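Local coordinates for D-3-phosphoglycerate dehydrogenase oxidoreductase protein (Ralstonia solanacearum, PDB 3GG9) that probably oxidises D-3-phosphoglycerate with NAD as coenzyme, as a member of the D-isomer-specific 2-hydroxyacid dehydrogenase family, at residues Q41-V46 with R63-R68; A51-R56 with Q318-I323; K73-T78 with G87-E92; G79-D84 with S330-T335. All blocks are in the same frame, centred on the assembly; numbering follows the deposited sequence.

Contact 1: Q41-V46 with R63-R68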
loop_
_atom_site.group_PDB
_atom_site.type_symbol
_atom_site.label_atom_id
_atom_site.label_comp_id
_atom_site.label_asym_id
_atom_site.label_seq_id
_atom_site.Cartn_x
_atom_site.Cartn_y
_atom_site.Cartn_z
ATOM N N GLN A 41 8.001 -8.908 37.217
ATOM C CA GLN A 41 7.200 -7.722 36.898
ATOM C C GLN A 41 5.810 -8.061 36.344
ATOM O O GLN A 41 4.827 -7.377 36.649
ATOM C CB GLN A 41 7.935 -6.852 35.877
ATOM C CG GLN A 41 9.120 -6.050 36.387
ATOM C CD GLN A 41 9.799 -5.232 35.280
ATOM O OE1 GLN A 41 10.507 -4.264 35.561
ATOM N NE2 GLN A 41 9.582 -5.624 34.019
ATOM N N LEU A 42 5.740 -9.113 35.531
ATOM C CA LEU A 42 4.482 -9.535 34.925
ATOM C C LEU A 42 3.547 -10.171 35.950
ATOM O O LEU A 42 2.344 -9.893 35.944
ATOM C CB LEU A 42 4.727 -10.479 33.738
ATOM C CG LEU A 42 3.518 -10.938 32.914
ATOM C CD1 LEU A 42 2.712 -9.741 32.407
ATOM C CD2 LEU A 42 3.966 -11.821 31.761
ATOM N N ALA A 43 4.101 -11.009 36.825
ATOM C CA ALA A 43 3.321 -11.632 37.902
ATOM C C ALA A 43 2.746 -10.609 38.886
ATOM O O ALA A 43 1.611 -10.758 39.336
ATOM C CB ALA A 43 4.134 -12.674 38.624
ATOM N N ALA A 44 3.518 -9.570 39.201
ATOM C CA ALA A 44 3.034 -8.469 40.037
ATOM C C ALA A 44 1.928 -7.671 39.346
ATOM O O ALA A 44 1.002 -7.186 40.005
ATOM C CB ALA A 44 4.187 -7.552 40.431
ATOM N N ARG A 45 2.021 -7.550 38.021
ATOM C CA ARG A 45 1.027 -6.795 37.268
ATOM C C ARG A 45 -0.320 -7.523 37.212
ATOM O O ARG A 45 -1.360 -6.886 37.310
ATOM C CB ARG A 45 1.538 -6.434 35.867
ATOM C CG ARG A 45 1.292 -4.974 35.471
ATOM C CD ARG A 45 2.305 -4.035 36.132
ATOM N NE ARG A 45 2.083 -2.628 35.815
ATOM C CZ ARG A 45 1.280 -1.813 36.491
ATOM N NH1 ARG A 45 0.599 -2.252 37.542
ATOM N NH2 ARG A 45 1.151 -0.548 36.109
ATOM N N VAL A 46 -0.300 -8.850 37.111
ATOM C CA VAL A 46 -1.549 -9.637 37.040
ATOM C C VAL A 46 -1.855 -10.507 38.290
ATOM O O VAL A 46 -2.554 -11.526 38.211
ATOM C CB VAL A 46 -1.637 -10.473 35.722
ATOM C CG1 VAL A 46 -1.657 -9.550 34.505
ATOM C CG2 VAL A 46 -0.497 -11.491 35.598
ATOM N N ARG A 63 5.656 -21.986 32.815
ATOM C CA ARG A 63 5.483 -22.620 34.135
ATOM C C ARG A 63 5.932 -21.695 35.269
ATOM O O ARG A 63 5.261 -21.616 36.304
ATOM C CB ARG A 63 6.245 -23.955 34.216
ATOM C CG ARG A 63 5.931 -24.789 35.477
ATOM C CD ARG A 63 6.596 -26.173 35.477
ATOM N NE ARG A 63 5.957 -27.125 34.563
ATOM C CZ ARG A 63 4.907 -27.892 34.863
ATOM N NH1 ARG A 63 4.420 -28.719 33.945
ATOM N NH2 ARG A 63 4.333 -27.841 36.064
ATOM N N GLN A 64 7.048 -20.992 35.056
ATOM C CA GLN A 64 7.590 -20.082 36.064
ATOM C C GLN A 64 6.658 -18.901 36.349
ATOM O O GLN A 64 6.644 -18.371 37.466
ATOM C CB GLN A 64 9.014 -19.611 35.706
ATOM C CG GLN A 64 9.482 -19.896 34.269
ATOM C CD GLN A 64 9.888 -21.349 34.036
ATOM O OE1 GLN A 64 9.454 -21.976 33.067
ATOM N NE2 GLN A 64 10.712 -21.890 34.929
ATOM N N LEU A 65 5.882 -18.502 35.346
ATOM C CA LEU A 65 4.878 -17.475 35.535
ATOM C C LEU A 65 3.698 -18.051 36.305
ATOM O O LEU A 65 3.251 -17.450 37.280
ATOM C CB LEU A 65 4.432 -16.883 34.193
ATOM C CG LEU A 65 3.341 -15.809 34.271
ATOM C CD1 LEU A 65 3.857 -14.533 34.958
ATOM C CD2 LEU A 65 2.778 -15.541 32.868
ATOM N N LEU A 66 3.223 -19.225 35.882
ATOM C CA LEU A 66 2.084 -19.881 36.531
ATOM C C LEU A 66 2.326 -20.201 38.017
ATOM O O LEU A 66 1.384 -20.185 38.819
ATOM C CB LEU A 66 1.666 -21.128 35.759
ATOM C CG LEU A 66 1.153 -20.845 34.343
ATOM C CD1 LEU A 66 1.220 -22.088 33.486
ATOM C CD2 LEU A 66 -0.269 -20.266 34.349
ATOM N N ASP A 67 3.588 -20.481 38.363
ATOM C CA ASP A 67 4.036 -20.663 39.753
ATOM C C ASP A 67 3.790 -19.424 40.603
ATOM O O ASP A 67 3.559 -19.530 41.806
ATOM C CB ASP A 67 5.537 -20.978 39.806
ATOM C CG ASP A 67 5.872 -22.369 39.298
ATOM O OD1 ASP A 67 7.057 -22.594 38.962
ATOM O OD2 ASP A 67 4.971 -23.233 39.225
ATOM N N ARG A 68 3.847 -18.255 39.972
ATOM C CA ARG A 68 3.675 -16.985 40.669
ATOM C C ARG A 68 2.255 -16.417 40.620
ATOM O O ARG A 68 2.031 -15.285 41.053
ATOM C CB ARG A 68 4.647 -15.958 40.114
ATOM C CG ARG A 68 6.095 -16.168 40.513
ATOM C CD ARG A 68 6.900 -14.930 40.131
ATOM N NE ARG A 68 8.355 -14.995 40.326
ATOM C CZ ARG A 68 9.162 -16.006 39.995
ATOM N NH1 ARG A 68 8.706 -17.120 39.424
ATOM N NH2 ARG A 68 10.459 -15.890 40.239
HETATM O O HOH W 1 1.563 -12.732 41.823
#

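Contact 2: A51-R56 with Q318-I323. Unlike the reference sequence in segment 51-56: L52 (reference Ile).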
loop_
_atom_site.group_PDB
_atom_site.type_symbol
_atom_site.label_atom_id
_atom_site.label_comp_id
_atom_site.label_asym_id
_atom_site.label_seq_id
_atom_site.Cartn_x
_atom_site.Cartn_y
_atom_site.Cartn_z
ATOM N N ALA A 51 -8.955 -14.197 35.364
ATOM C CA ALA A 51 -9.032 -14.485 33.921
ATOM C C ALA A 51 -8.134 -13.579 33.109
ATOM O O ALA A 51 -8.155 -12.362 33.257
ATOM C CB ALA A 51 -10.475 -14.432 33.403
ATOM N N LEU A 52 -7.345 -14.185 32.235
ATOM C CA LEU A 52 -6.363 -13.444 31.470
ATOM C C LEU A 52 -6.728 -13.592 30.008
ATOM O O LEU A 52 -6.903 -14.705 29.530
ATOM C CB LEU A 52 -4.974 -14.020 31.741
ATOM C CG LEU A 52 -3.702 -13.211 31.559
ATOM C CD1 LEU A 52 -3.770 -11.845 32.221
ATOM C CD2 LEU A 52 -2.573 -14.027 32.136
ATOM N N VAL A 53 -6.872 -12.464 29.314
ATOM C CA VAL A 53 -7.058 -12.474 27.873
ATOM C C VAL A 53 -5.734 -12.115 27.189
ATOM O O VAL A 53 -5.145 -11.057 27.452
ATOM C CB VAL A 53 -8.184 -11.529 27.408
ATOM C CG1 VAL A 53 -8.338 -11.577 25.861
ATOM C CG2 VAL A 53 -9.497 -11.912 28.099
ATOM N N LEU A 54 -5.278 -13.022 26.329
ATOM C CA LEU A 54 -4.041 -12.835 25.578
ATOM C C LEU A 54 -4.343 -12.449 24.133
ATOM O O LEU A 54 -5.253 -13.008 23.505
ATOM C CB LEU A 54 -3.191 -14.111 25.604
ATOM C CG LEU A 54 -2.690 -14.639 26.957
ATOM C CD1 LEU A 54 -1.822 -15.878 26.768
ATOM C CD2 LEU A 54 -1.900 -13.565 27.698
ATOM N N ILE A 55 -3.573 -11.492 23.627
ATOM C CA ILE A 55 -3.636 -11.050 22.237
ATOM C C ILE A 55 -2.597 -11.814 21.436
ATOM O O ILE A 55 -1.402 -11.527 21.506
ATOM C CB ILE A 55 -3.446 -9.522 22.096
ATOM C CG1 ILE A 55 -4.409 -8.769 23.021
ATOM C CG2 ILE A 55 -3.584 -9.084 20.617
ATOM C CD1 ILE A 55 -4.360 -7.247 22.898
ATOM N N ARG A 56 -3.087 -12.803 20.699
ATOM C CA ARG A 56 -2.248 -13.653 19.869
ATOM C C ARG A 56 -1.012 -14.167 20.615
ATOM O O ARG A 56 -1.134 -14.690 21.716
ATOM C CB ARG A 56 -1.930 -12.947 18.541
ATOM C CG ARG A 56 -3.191 -12.742 17.689
ATOM C CD ARG A 56 -3.927 -14.061 17.449
ATOM N NE ARG A 56 -3.045 -15.095 16.899
ATOM C CZ ARG A 56 -2.846 -16.303 17.432
ATOM N NH1 ARG A 56 -2.009 -17.147 16.846
ATOM N NH2 ARG A 56 -3.478 -16.674 18.536
ATOM N N GLN A 318 -16.718 -14.128 24.794
ATOM C CA GLN A 318 -17.810 -15.108 24.863
ATOM C C GLN A 318 -17.328 -16.450 25.424
ATOM O O GLN A 318 -18.063 -17.113 26.158
ATOM C CB GLN A 318 -18.487 -15.292 23.506
ATOM C CG GLN A 318 -19.860 -15.985 23.543
ATOM C CD GLN A 318 -20.855 -15.313 24.498
ATOM O OE1 GLN A 318 -21.078 -14.102 24.433
ATOM N NE2 GLN A 318 -21.472 -16.111 25.383
ATOM N N ASN A 319 -16.081 -16.828 25.126
ATOM C CA ASN A 319 -15.517 -18.063 25.679
ATOM C C ASN A 319 -15.478 -18.052 27.214
ATOM O O ASN A 319 -15.828 -19.051 27.860
ATOM C CB ASN A 319 -14.139 -18.375 25.077
ATOM C CG ASN A 319 -14.216 -18.982 23.676
ATOM O OD1 ASN A 319 -15.276 -19.403 23.206
ATOM N ND2 ASN A 319 -13.070 -19.050 23.010
ATOM N N ILE A 320 -15.061 -16.931 27.796
ATOM C CA ILE A 320 -15.073 -16.767 29.244
ATOM C C ILE A 320 -16.506 -16.902 29.783
ATOM O O ILE A 320 -16.748 -17.659 30.728
ATOM C CB ILE A 320 -14.449 -15.435 29.690
ATOM C CG1 ILE A 320 -12.944 -15.419 29.380
ATOM C CG2 ILE A 320 -14.677 -15.207 31.187
ATOM C CD1 ILE A 320 -12.306 -14.029 29.498
ATOM N N LEU A 321 -17.452 -16.205 29.157
ATOM C CA LEU A 321 -18.862 -16.297 29.550
ATOM C C LEU A 321 -19.434 -17.714 29.453
ATOM O O LEU A 321 -20.191 -18.133 30.333
ATOM C CB LEU A 321 -19.746 -15.333 28.752
ATOM C CG LEU A 321 -19.372 -13.848 28.678
ATOM C CD1 LEU A 321 -20.483 -13.068 28.000
ATOM C CD2 LEU A 321 -19.033 -13.240 30.046
ATOM N N ASP A 322 -19.082 -18.434 28.388
ATOM C CA ASP A 322 -19.563 -19.799 28.166
ATOM C C ASP A 322 -19.007 -20.765 29.208
ATOM O O ASP A 322 -19.716 -21.662 29.640
ATOM C CB ASP A 322 -19.186 -20.330 26.778
ATOM C CG ASP A 322 -19.942 -19.665 25.643
ATOM O OD1 ASP A 322 -21.035 -19.085 25.842
ATOM O OD2 ASP A 322 -19.424 -19.750 24.514
ATOM N N ILE A 323 -17.744 -20.581 29.598
ATOM C CA ILE A 323 -17.119 -21.447 30.604
ATOM C C ILE A 323 -17.773 -21.266 31.977
ATOM O O ILE A 323 -18.037 -22.244 32.674
ATOM C CB ILE A 323 -15.565 -21.279 30.635
ATOM C CG1 ILE A 323 -14.906 -22.478 29.977
ATOM C CG2 ILE A 323 -15.002 -21.187 32.040
ATOM C CD1 ILE A 323 -14.960 -22.439 28.508
#

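Contact 3: K73-T78 with G87-E92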
loop_
_atom_site.group_PDB
_atom_site.type_symbol
_atom_site.label_atom_id
_atom_site.label_comp_id
_atom_site.label_asym_id
_atom_site.label_seq_id
_atom_site.Cartn_x
_atom_site.Cartn_y
_atom_site.Cartn_z
ATOM N N LYS A 73 -7.438 -18.688 36.962
ATOM C CA LYS A 73 -8.315 -19.817 36.661
ATOM C C LYS A 73 -8.485 -20.068 35.162
ATOM O O LYS A 73 -8.672 -21.213 34.737
ATOM C CB LYS A 73 -9.688 -19.593 37.296
ATOM C CG LYS A 73 -9.664 -19.552 38.824
ATOM C CD LYS A 73 -11.067 -19.520 39.409
ATOM C CE LYS A 73 -11.536 -18.105 39.682
ATOM N NZ LYS A 73 -12.345 -18.054 40.929
ATOM N N ILE A 74 -8.445 -18.990 34.377
ATOM C CA ILE A 74 -8.716 -19.024 32.940
ATOM C C ILE A 74 -7.680 -18.210 32.160
ATOM O O ILE A 74 -7.354 -17.083 32.529
ATOM C CB ILE A 74 -10.131 -18.436 32.643
ATOM C CG1 ILE A 74 -11.225 -19.333 33.228
ATOM C CG2 ILE A 74 -10.346 -18.230 31.139
ATOM C CD1 ILE A 74 -12.583 -18.616 33.483
ATOM N N ILE A 75 -7.159 -18.794 31.086
ATOM C CA ILE A 75 -6.492 -18.030 30.041
ATOM C C ILE A 75 -7.366 -18.140 28.802
ATOM O O ILE A 75 -7.687 -19.253 28.350
ATOM C CB ILE A 75 -5.083 -18.556 29.749
ATOM C CG1 ILE A 75 -4.183 -18.349 30.969
ATOM C CG2 ILE A 75 -4.454 -17.823 28.532
ATOM C CD1 ILE A 75 -2.981 -19.278 30.970
ATOM N N SER A 76 -7.789 -16.989 28.283
ATOM C CA SER A 76 -8.583 -16.968 27.059
ATOM C C SER A 76 -7.764 -16.388 25.910
ATOM O O SER A 76 -7.393 -15.220 25.931
ATOM C CB SER A 76 -9.887 -16.173 27.243
ATOM O OG SER A 76 -10.751 -16.458 26.154
ATOM N N GLN A 77 -7.497 -17.235 24.920
ATOM C CA GLN A 77 -6.642 -16.928 23.788
ATOM C C GLN A 77 -7.459 -16.406 22.629
ATOM O O GLN A 77 -8.424 -17.065 22.194
ATOM C CB GLN A 77 -5.921 -18.201 23.335
ATOM C CG GLN A 77 -4.924 -18.002 22.230
ATOM C CD GLN A 77 -3.887 -16.990 22.626
ATOM O OE1 GLN A 77 -3.206 -17.145 23.628
ATOM N NE2 GLN A 77 -3.794 -15.922 21.865
ATOM N N THR A 78 -7.058 -15.237 22.123
ATOM C CA THR A 78 -7.583 -14.721 20.860
ATOM C C THR A 78 -6.924 -15.539 19.744
ATOM O O THR A 78 -5.708 -15.707 19.735
ATOM C CB THR A 78 -7.304 -13.186 20.676
ATOM O OG1 THR A 78 -5.907 -12.922 20.835
ATOM C CG2 THR A 78 -8.125 -12.329 21.650
ATOM N N GLY A 87 5.328 -23.336 21.469
ATOM C CA GLY A 87 4.027 -22.665 21.581
ATOM C C GLY A 87 4.140 -21.626 22.679
ATOM O O GLY A 87 4.920 -21.803 23.623
ATOM N N HIS A 88 3.375 -20.542 22.592
ATOM C CA HIS A 88 3.545 -19.470 23.571
ATOM C C HIS A 88 2.831 -19.747 24.907
ATOM O O HIS A 88 2.998 -19.009 25.867
ATOM C CB HIS A 88 3.166 -18.110 22.975
ATOM C CG HIS A 88 1.695 -17.855 22.946
ATOM N ND1 HIS A 88 1.081 -16.982 23.816
ATOM C CD2 HIS A 88 0.714 -18.363 22.163
ATOM C CE1 HIS A 88 -0.215 -16.962 23.570
ATOM N NE2 HIS A 88 -0.465 -17.789 22.571
ATOM N N ILE A 89 2.044 -20.822 24.967
ATOM C CA ILE A 89 1.448 -21.241 26.243
ATOM C C ILE A 89 1.863 -22.674 26.621
ATOM O O ILE A 89 1.636 -23.616 25.861
ATOM C CB ILE A 89 -0.108 -21.114 26.279
ATOM C CG1 ILE A 89 -0.566 -19.700 25.901
ATOM C CG2 ILE A 89 -0.651 -21.457 27.681
ATOM C CD1 ILE A 89 -2.051 -19.619 25.620
ATOM N N ASP A 90 2.477 -22.823 27.797
ATOM C CA ASP A 90 2.808 -24.152 28.339
ATOM C C ASP A 90 1.522 -24.827 28.841
ATOM O O ASP A 90 1.084 -24.595 29.979
ATOM C CB ASP A 90 3.848 -24.009 29.456
ATOM C CG ASP A 90 4.462 -25.348 29.888
ATOM O OD1 ASP A 90 3.894 -26.431 29.630
ATOM O OD2 ASP A 90 5.530 -25.306 30.522
ATOM N N LEU A 91 0.913 -25.639 27.974
ATOM C CA LEU A 91 -0.404 -26.212 28.228
ATOM C C LEU A 91 -0.383 -27.246 29.348
ATOM O O LEU A 91 -1.335 -27.342 30.131
ATOM C CB LEU A 91 -0.976 -26.840 26.950
ATOM C CG LEU A 91 -1.251 -25.850 25.818
ATOM C CD1 LEU A 91 -1.877 -26.553 24.619
ATOM C CD2 LEU A 91 -2.155 -24.724 26.307
ATOM N N GLU A 92 0.708 -28.010 29.412
ATOM C CA GLU A 92 0.906 -29.014 30.462
ATOM C C GLU A 92 1.040 -28.360 31.837
ATOM O O GLU A 92 0.461 -28.854 32.808
ATOM C CB GLU A 92 2.118 -29.906 30.152
ATOM C CG GLU A 92 1.795 -31.152 29.314
ATOM C CD GLU A 92 1.003 -30.843 28.050
ATOM O OE1 GLU A 92 1.456 -30.003 27.240
ATOM O OE2 GLU A 92 -0.081 -31.437 27.870
#

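Contact 4: G79-D84 with S330-T335. With SO4 (sulfate ion), chain E.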
loop_
_atom_site.group_PDB
_atom_site.type_symbol
_atom_site.label_atom_id
_atom_site.label_comp_id
_atom_site.label_asym_id
_atom_site.label_seq_id
_atom_site.Cartn_x
_atom_site.Cartn_y
_atom_site.Cartn_z
ATOM N N GLY A 79 -7.728 -16.092 18.842
ATOM C CA GLY A 79 -7.216 -16.972 17.808
ATOM C C GLY A 79 -6.839 -18.352 18.329
ATOM O O GLY A 79 -7.208 -18.728 19.445
ATOM N N ARG A 80 -6.093 -19.101 17.516
ATOM C CA ARG A 80 -5.771 -20.510 17.788
ATOM C C ARG A 80 -4.722 -20.724 18.894
ATOM O O ARG A 80 -3.849 -19.885 19.125
ATOM C CB ARG A 80 -5.332 -21.216 16.490
ATOM C CG ARG A 80 -3.921 -20.847 16.002
ATOM C CD ARG A 80 -3.731 -21.101 14.498
ATOM N NE ARG A 80 -3.250 -22.454 14.196
ATOM C CZ ARG A 80 -1.968 -22.826 14.196
ATOM N NH1 ARG A 80 -1.643 -24.080 13.901
ATOM N NH2 ARG A 80 -1.005 -21.954 14.492
ATOM N N VAL A 81 -4.830 -21.862 19.572
ATOM C CA VAL A 81 -3.829 -22.299 20.541
ATOM C C VAL A 81 -3.028 -23.428 19.906
ATOM O O VAL A 81 -3.597 -24.457 19.519
ATOM C CB VAL A 81 -4.469 -22.806 21.866
ATOM C CG1 VAL A 81 -3.385 -23.155 22.887
ATOM C CG2 VAL A 81 -5.411 -21.770 22.447
ATOM N N SER A 82 -1.718 -23.227 19.785
ATOM C CA SER A 82 -0.840 -24.246 19.200
ATOM C C SER A 82 -0.554 -25.379 20.185
ATOM O O SER A 82 -0.149 -25.143 21.327
ATOM C CB SER A 82 0.466 -23.628 18.691
ATOM O OG SER A 82 1.264 -23.147 19.758
ATOM N N ARG A 83 -0.776 -26.607 19.728
ATOM C CA ARG A 83 -0.576 -27.804 20.544
ATOM C C ARG A 83 0.879 -28.294 20.520
ATOM O O ARG A 83 1.274 -29.122 21.347
ATOM C CB ARG A 83 -1.517 -28.924 20.079
ATOM C CG ARG A 83 -3.005 -28.565 20.061
ATOM C CD ARG A 83 -3.488 -28.077 21.429
ATOM N NE ARG A 83 -4.886 -28.417 21.689
ATOM C CZ ARG A 83 -5.928 -27.669 21.331
ATOM N NH1 ARG A 83 -7.158 -28.075 21.620
ATOM N NH2 ARG A 83 -5.746 -26.522 20.684
ATOM N N ASP A 84 1.667 -27.768 19.582
ATOM C CA ASP A 84 3.014 -28.274 19.319
ATOM C C ASP A 84 4.050 -27.857 20.370
ATOM O O ASP A 84 3.773 -27.005 21.224
ATOM C CB ASP A 84 3.471 -27.900 17.895
ATOM C CG ASP A 84 3.913 -26.444 17.767
ATOM O OD1 ASP A 84 3.261 -25.547 18.347
ATOM O OD2 ASP A 84 4.916 -26.198 17.065
ATOM N N SER A 330 -14.760 -24.709 24.368
ATOM C CA SER A 330 -13.582 -23.971 23.919
ATOM C C SER A 330 -12.302 -24.314 24.670
ATOM O O SER A 330 -11.249 -23.739 24.376
ATOM C CB SER A 330 -13.831 -22.473 23.989
ATOM O OG SER A 330 -13.924 -22.059 25.339
ATOM N N VAL A 331 -12.386 -25.238 25.631
ATOM C CA VAL A 331 -11.207 -25.630 26.427
ATOM C C VAL A 331 -10.223 -26.424 25.574
ATOM O O VAL A 331 -10.586 -27.438 24.992
ATOM C CB VAL A 331 -11.567 -26.385 27.761
ATOM C CG1 VAL A 331 -10.295 -26.679 28.582
ATOM C CG2 VAL A 331 -12.496 -25.546 28.611
ATOM N N ALA A 332 -8.993 -25.912 25.481
ATOM C CA ALA A 332 -7.912 -26.551 24.742
ATOM C C ALA A 332 -7.389 -27.774 25.491
ATOM O O ALA A 332 -7.099 -28.797 24.872
ATOM C CB ALA A 332 -6.768 -25.566 24.495
ATOM N N ASN A 333 -7.300 -27.653 26.818
ATOM C CA ASN A 333 -6.718 -28.674 27.693
ATOM C C ASN A 333 -7.750 -29.271 28.667
ATOM O O ASN A 333 -7.699 -29.003 29.866
ATOM C CB ASN A 333 -5.522 -28.058 28.452
ATOM C CG ASN A 333 -5.917 -26.861 29.334
ATOM O OD1 ASN A 333 -6.945 -26.212 29.104
ATOM N ND2 ASN A 333 -5.108 -26.583 30.362
ATOM N N PRO A 334 -8.700 -30.089 28.166
ATOM C CA PRO A 334 -9.855 -30.418 29.012
ATOM C C PRO A 334 -9.512 -31.221 30.283
ATOM O O PRO A 334 -10.306 -31.239 31.224
ATOM C CB PRO A 334 -10.761 -31.238 28.077
ATOM C CG PRO A 334 -10.250 -30.972 26.697
ATOM C CD PRO A 334 -8.780 -30.771 26.866
ATOM N N THR A 335 -8.332 -31.842 30.321
ATOM C CA THR A 335 -7.895 -32.589 31.510
ATOM C C THR A 335 -7.498 -31.678 32.684
ATOM O O THR A 335 -7.128 -32.167 33.749
ATOM C CB THR A 335 -6.776 -33.635 31.197
ATOM O OG1 THR A 335 -5.568 -32.973 30.819
ATOM C CG2 THR A 335 -7.205 -34.590 30.077
HETATM S S SO4 E . -4.863 -17.108 14.221
HETATM O O1 SO4 E . -4.850 -15.825 14.891
HETATM O O2 SO4 E . -5.571 -18.083 15.030
HETATM O O3 SO4 E . -5.545 -16.969 12.941
HETATM O O4 SO4 E . -3.475 -17.518 14.011
#

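Contact 1: Q41-V46 with R63-R68
A43 on helix 39-45 and R68 at the end of segment 63-68 bring the two backbones nearest, with their CA atoms 6.0 Å apart. Helices 39-45 and 63-66 stand on the same face of the five-stranded parallel sheet of a flavodoxin-like domain, and in the chain they flank strand 51-54, so two successive helices meet here above the sheet. The join is mainly aliphatic. L42 and L65 cross at about a right angle and touch through methyl groups, L42 CD2 against L65 CD2 at 4.1 Å. In L65 the first torsion sets CG trans to the backbone nitrogen (chi1 178°), and the other methyl, CD1, turns to A43, coming within 4.1 Å of A43 CB. The A43 methyl is thus shared: from R68, CB approaches A43 CB to 3.6 Å and CD lies 3.9 Å from the same carbon. R68 packs with the aliphatic part of its extended chain, while its guanidinium turns back toward helix 63-66, where NH1 makes a weak, bent bond of 3.1 Å to Q64 O (130° at the hydrogen). Farther out, R63 and D67 form salt bridges to D96 and K97 of helix 91-97. Beside the A43-R68 contact, one water donates to both main chains, 3.2 Å from its oxygen to A43 O and 2.7 Å to R68 O.

Contact 2: A51-R56 with Q318-I323
I320 of helix 306-324 packs on A51 and V53 of strand 51-54, and the apolar part of the contact rests on its end methyl. The first two torsions of I320 (chi1 -67°, chi2 167°) set CG1 trans to the carbonyl carbon and stretch the branch, so that CD1 reaches the sheet although the CA atoms of A51 and I320 stay 8.0 Å apart. CD1 of I320 touches V53 CG2 at 3.8 Å, the two side chains meeting at a slant, and lies more loosely against A51 CB at 4.3 Å. A51 and V53 alternate with L52 along the strand; L52 points to the other face of the sheet. F317, one turn earlier on the helix, also covers V53, and I320 reaches across to S76 on the neighbouring strand.

Within the helix, NE2 of Q318 donates to D322 OD1 over 3.0 Å, one turn on, along a nearly straight path (168°). The acceptor lies in the amide plane of Q318, whereas the donor comes in well above the carboxylate plane.

Main-chain bonds hold strand 51-54 between strands 4-7 and 74-77. Helix 306-324 comes after the nucleotide-binding domain in the chain and packs back on the sheet of the flavodoxin-like domain, as the C-terminal return of the chain does in D-2-hydroxyacid dehydrogenases.

Contact 3: K73-T78 with G87-E92
I75 on strand 74-77 and I89 in the loop before helix 91-97 mark the nearest approach of the two backbones, yet their CA atoms are 9.4 Å apart and side chains bridge the distance. The segments belong to a beta-alpha-beta unit of the flavodoxin-like domain, strand 74-77, helix 91-97 and strand 100-102, and meet on the face of the sheet that the helix covers. The side chains of I75 and I89 lie alongside each other, pointing in opposite senses, with I75 CG2 touching I89 CD1 at 4.2 Å. That end methyl of I89 also lies 3.4 Å from Q77 OE1, and L54 of the adjacent strand packs on both isoleucines.

Q77 and H88 approach from opposite sides, the amide turned nearly perpendicular to the imidazole (84° between planes). In the H88 conformer described here, one of two in the model, Q77 OE1 lies beside the ring edge, 3.0 Å from H88 CE1. The ring is steadied at its other nitrogen, ND1, by a hydrogen bond to T59 O, and one face carries I89 CG1, 3.6 Å above the ring plane and toward the rim. The amide of Q77 is fixed too: NE2 donates to R56 O, beyond the end of the neighbouring strand, and the bend at chi2 (57°) brings the same nitrogen to the carbonyl of the next residue, T78 O, 2.9 Å away and almost straight at 170°.

Contact 4: G79-D84 with S330-T335
R83 lays its guanidinium against A332, and this is the main touch between the loop 79-84 and the segment 330-335. The A332 methyl sits over one face of the flat group, toward its rim, with CB of A332 3.9 Å from R83 CZ. NH1 of R83 comes 3.6 Å from A332 CA and 3.3 Å from A332 O. Beside it V81 faces the same methyl, although the contact is loose, 4.5 Å from V81 CB to A332 CB.

The second shell fixes the arginine. Bends at chi2 and chi3 fold R83 back over its own loop, where NH2 donates to V81 O over 3.2 Å with the acceptor in the guanidinium plane, the bond itself being bent (143°). NH2 also forms a salt bridge to E103 OE2, while E103 OE1 accepts from V81 N; one carboxylate thus ties the arginine to the loop. On the other side, main-chain bonds join A332 to V101, and N333 is held at both ends of its amide, OD1 by V101 N and ND2 by V99 O and T95 OG1. The segment after helix 306-324 is in this way laid along edge strand 100-102.

At the start of the loop, R80 N donates to sulfate O2 over 2.7 Å, nearly straight (163°). R80 CG, 3.4 Å from that oxygen, O2, runs alongside the ion, which R224 NH2, Y312 OH and R56 NE also hold. Probably from the crystallisation liquor, the sulfate occupies a cationic pocket at the end of the sheet, consistent with the anionic-substrate site of 2-hydroxyacid dehydrogenases.

All four contacts belong to the flavodoxin-like domain. Contact 1 packs on the sheet through V46, whose CG1 is 3.9 Å from L52 CD1 of contact 2; helix 306-324 in contact 2 covers the opposite face. Contacts 2 and 3 share neighbouring strands, with L52 O 2.7 Å from S76 N in a probable hydrogen bond, and contact 3 is nested in the long loop that contact 2 closes. The centres of contacts 3 and 4 are about 7 Å apart, and L91 CD1 packs on R83 CD. Contacts 2 and 4 converge at the sulfate, which R56, just past strand 51-54, meets with side-chain NE and R80 with backbone N; contact 1 lies about 21 Å from contact 4, centre to centre.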